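Long-range contact in arfgap-like finger domain containing protein (Cryptosporidium parvum Iowa II, PDB 2OWA), which probably activates GTP hydrolysis by ADP-ribosylation factors, here represented by its zinc-finger ArfGAP domain, in which four cysteines bind a zinc ion: residues 48-57 with 73-84. Sequence-based numbering, arbitrary orientation.
Sequences TWLSLSFAVF and ISFVRSSDLDKF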
# COMPACT_ATOMS: atom_id res chain seq x y z
N THR A 48 7.03 -7.23 -0.08
CA THR A 48 7.72 -6.23 -0.90
C THR A 48 6.83 -5.69 -2.00
O THR A 48 7.21 -4.76 -2.69
CB THR A 48 9.05 -6.80 -1.51
OG1 THR A 48 8.72 -7.84 -2.41
CG2 THR A 48 9.96 -7.34 -0.41
N TRP A 49 5.65 -6.27 -2.17
CA TRP A 49 4.66 -5.71 -3.07
C TRP A 49 3.81 -4.70 -2.30
O TRP A 49 3.96 -4.56 -1.09
CB TRP A 49 3.80 -6.81 -3.71
CG TRP A 49 4.56 -7.57 -4.70
CD1 TRP A 49 5.53 -8.51 -4.43
CD2 TRP A 49 4.50 -7.45 -6.13
NE1 TRP A 49 6.08 -8.96 -5.61
CE2 TRP A 49 5.45 -8.36 -6.66
CE3 TRP A 49 3.74 -6.67 -7.02
CZ2 TRP A 49 5.66 -8.52 -8.05
CZ3 TRP A 49 3.94 -6.83 -8.42
CH2 TRP A 49 4.91 -7.76 -8.91
N LEU A 50 2.96 -3.97 -3.02
CA LEU A 50 2.15 -2.95 -2.38
C LEU A 50 0.82 -2.66 -3.13
O LEU A 50 0.70 -2.92 -4.33
CB LEU A 50 3.00 -1.67 -2.10
CG LEU A 50 3.61 -0.90 -3.28
CD1 LEU A 50 2.54 0.04 -3.86
CD2 LEU A 50 4.80 -0.09 -2.79
N SER A 51 -0.20 -2.19 -2.41
CA SER A 51 -1.37 -1.57 -3.07
C SER A 51 -1.23 -0.07 -2.79
O SER A 51 -1.27 0.35 -1.61
CB SER A 51 -2.69 -2.10 -2.50
OG SER A 51 -3.77 -1.34 -3.03
N LEU A 52 -1.01 0.73 -3.84
CA LEU A 52 -0.90 2.16 -3.63
C LEU A 52 -2.18 2.72 -3.04
O LEU A 52 -2.11 3.59 -2.19
CB LEU A 52 -0.56 2.92 -4.91
CG LEU A 52 0.95 3.03 -5.13
CD1 LEU A 52 1.23 3.39 -6.60
CD2 LEU A 52 1.64 4.03 -4.12
N SER A 53 -3.33 2.18 -3.45
CA SER A 53 -4.68 2.66 -3.03
C SER A 53 -4.82 2.83 -1.52
O SER A 53 -5.29 3.85 -1.04
CB SER A 53 -5.77 1.68 -3.52
OG SER A 53 -5.54 1.30 -4.88
N PHE A 54 -4.41 1.80 -0.79
CA PHE A 54 -4.51 1.79 0.68
C PHE A 54 -3.16 2.04 1.33
O PHE A 54 -3.05 2.03 2.55
CB PHE A 54 -5.12 0.45 1.11
CG PHE A 54 -6.33 0.10 0.30
CD1 PHE A 54 -7.52 0.84 0.45
CD2 PHE A 54 -6.29 -0.93 -0.63
CE1 PHE A 54 -8.65 0.54 -0.33
CE2 PHE A 54 -7.39 -1.23 -1.39
CZ PHE A 54 -8.57 -0.51 -1.24
N ALA A 55 -2.14 2.29 0.51
CA ALA A 55 -0.75 2.37 0.98
C ALA A 55 -0.42 1.22 1.94
O ALA A 55 0.07 1.43 3.03
CB ALA A 55 -0.47 3.73 1.65
N VAL A 56 -0.72 -0.01 1.52
CA VAL A 56 -0.34 -1.18 2.32
C VAL A 56 0.72 -2.01 1.57
O VAL A 56 0.73 -2.03 0.34
CB VAL A 56 -1.55 -2.05 2.71
CG1 VAL A 56 -2.50 -1.26 3.71
CG2 VAL A 56 -2.30 -2.49 1.47
N PHE A 57 1.58 -2.67 2.32
CA PHE A 57 2.52 -3.68 1.78
C PHE A 57 1.97 -5.09 1.90
O PHE A 57 1.44 -5.47 2.95
CB PHE A 57 3.87 -3.63 2.49
CG PHE A 57 4.60 -2.38 2.26
CD1 PHE A 57 5.47 -2.26 1.19
CD2 PHE A 57 4.41 -1.28 3.12
CE1 PHE A 57 6.16 -1.04 0.97
CE2 PHE A 57 5.08 -0.09 2.92
CZ PHE A 57 5.98 0.03 1.85
N ILE A 73 -10.03 -0.77 -7.73
CA ILE A 73 -10.14 -1.49 -6.47
C ILE A 73 -8.77 -1.46 -5.74
O ILE A 73 -8.65 -0.94 -4.65
CB ILE A 73 -10.63 -2.94 -6.70
CG1 ILE A 73 -11.92 -2.96 -7.56
CG2 ILE A 73 -10.73 -3.72 -5.36
CD1 ILE A 73 -13.20 -2.84 -6.79
N SER A 74 -7.73 -1.97 -6.39
CA SER A 74 -6.41 -2.02 -5.80
C SER A 74 -5.35 -1.92 -6.87
O SER A 74 -5.35 -2.71 -7.80
CB SER A 74 -6.26 -3.28 -4.93
OG SER A 74 -4.97 -3.42 -4.42
N PHE A 75 -4.46 -0.94 -6.73
CA PHE A 75 -3.48 -0.53 -7.75
C PHE A 75 -2.14 -1.02 -7.25
O PHE A 75 -1.59 -0.46 -6.31
CB PHE A 75 -3.50 1.01 -7.90
CG PHE A 75 -2.49 1.59 -8.88
CD1 PHE A 75 -2.88 2.04 -10.13
CD2 PHE A 75 -1.15 1.76 -8.51
CE1 PHE A 75 -1.97 2.61 -11.02
CE2 PHE A 75 -0.20 2.32 -9.39
CZ PHE A 75 -0.63 2.76 -10.66
N VAL A 76 -1.61 -2.05 -7.90
CA VAL A 76 -0.55 -2.88 -7.32
C VAL A 76 0.78 -2.59 -7.99
O VAL A 76 0.84 -2.45 -9.21
CB VAL A 76 -0.92 -4.40 -7.45
CG1 VAL A 76 0.27 -5.32 -7.13
CG2 VAL A 76 -2.13 -4.72 -6.61
N ARG A 77 1.83 -2.47 -7.17
CA ARG A 77 3.21 -2.30 -7.62
C ARG A 77 4.14 -3.16 -6.79
O ARG A 77 3.83 -3.53 -5.67
CB ARG A 77 3.68 -0.83 -7.47
CG ARG A 77 2.96 0.18 -8.38
CD ARG A 77 3.32 -0.18 -9.81
NE ARG A 77 2.83 0.73 -10.85
CZ ARG A 77 1.78 0.48 -11.64
NH1 ARG A 77 1.01 -0.61 -11.47
NH2 ARG A 77 1.47 1.37 -12.58
N SER A 78 5.31 -3.45 -7.35
CA SER A 78 6.38 -4.07 -6.61
C SER A 78 7.29 -2.95 -6.08
O SER A 78 7.82 -2.16 -6.88
CB SER A 78 7.16 -4.98 -7.56
OG SER A 78 8.34 -5.38 -6.91
N SER A 79 7.50 -2.88 -4.76
CA SER A 79 8.38 -1.82 -4.23
C SER A 79 9.86 -1.97 -4.64
O SER A 79 10.60 -1.00 -4.66
CB SER A 79 8.20 -1.64 -2.71
OG SER A 79 8.81 -2.68 -1.96
N ASP A 80 10.22 -3.20 -4.96
CA ASP A 80 11.52 -3.66 -5.40
C ASP A 80 11.87 -3.36 -6.84
O ASP A 80 13.03 -3.30 -7.18
CB ASP A 80 11.48 -5.20 -5.37
CG ASP A 80 12.04 -5.75 -4.14
OD1 ASP A 80 11.90 -6.97 -3.96
OD2 ASP A 80 12.63 -4.98 -3.35
N LEU A 81 10.88 -3.26 -7.69
CA LEU A 81 11.13 -3.43 -9.11
C LEU A 81 10.51 -2.34 -9.97
O LEU A 81 11.10 -1.93 -10.98
CB LEU A 81 10.61 -4.80 -9.52
N ASP A 82 9.32 -1.89 -9.58
CA ASP A 82 8.55 -0.92 -10.35
C ASP A 82 9.06 0.53 -10.24
O ASP A 82 9.83 0.87 -9.32
CB ASP A 82 7.07 -1.01 -9.97
CG ASP A 82 6.34 -2.15 -10.72
OD1 ASP A 82 6.23 -2.01 -11.96
OD2 ASP A 82 5.89 -3.15 -10.08
N LYS A 83 8.62 1.38 -11.18
CA LYS A 83 8.88 2.81 -11.15
C LYS A 83 7.76 3.51 -10.33
O LYS A 83 6.62 3.08 -10.33
CB LYS A 83 8.92 3.38 -12.58
CG LYS A 83 9.94 2.72 -13.59
CD LYS A 83 11.30 2.83 -13.01
CE LYS A 83 12.35 3.35 -13.99
NZ LYS A 83 13.63 3.55 -13.22
N PHE A 84 8.13 4.55 -9.60
CA PHE A 84 7.20 5.31 -8.76
C PHE A 84 7.35 6.82 -9.08
O PHE A 84 8.45 7.25 -9.39
CB PHE A 84 7.51 5.04 -7.29
CG PHE A 84 7.12 3.65 -6.85
CD1 PHE A 84 5.88 3.42 -6.25
CD2 PHE A 84 7.97 2.56 -7.08
CE1 PHE A 84 5.50 2.10 -5.85
CE2 PHE A 84 7.60 1.25 -6.71
CZ PHE A 84 6.38 1.03 -6.11
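W49 and S78 form a non-hydrogen-bonded pair of the antiparallel sheet, and the indole lies flat across its neighbour. With CG anti to its own carbonyl carbon (chi1 -72°), the ring swings over strand 76-78. Followed outward, W49 CB lies 3.8 Å from R77 O; CE3 meets both that oxygen and V76 CG1; CD2, CE2, CZ2, CZ3 and CH2 all lie 3.8-3.9 Å from S78 CB, which makes a CH-pi contact 3.6 Å from the six-membered ring's centroid. Tryptophan offers a broad ring to S78 and, by cation-pi contact, to R67. Serine suits the facing place: its side chain ends at one hydroxyl, and its CB can sit directly over the ring. S78 N is held by D82 OD2 in a nearly straight bond (169°).

The next pair, L50 and R77, exchanges backbone N-to-O bonds in both directions. On the face bearing L50, CD1 rests on R77 CB and CD2 on S79 CB, both near the F84 ring, with CD2 the closer at 3.8 Å from F84 CE1. Leucine's branched apolar end fits this buried side, shared with F84 and F27. Past the strand end, T48 O accepts from both S79 N and S79 OG (2.7 Å), and that hydroxyl also bonds R31.

At the other end small hydroxyl side chains bond across. S51 OG and S74 OG share a bond of 2.8 Å, S74 OG also bonding H66, and S53 OG accepts from F75 N. L52 N donates to F75 O as their side chains run side by side.

Strand 49-51 is the middle strand of the small zinc-finger sheet, with 56-58 and 76-78 outermost. W49 and V76 pack against helix 60-67, whereas L50 and F84 meet helix 20-32, and L52 reaches helix 86-94.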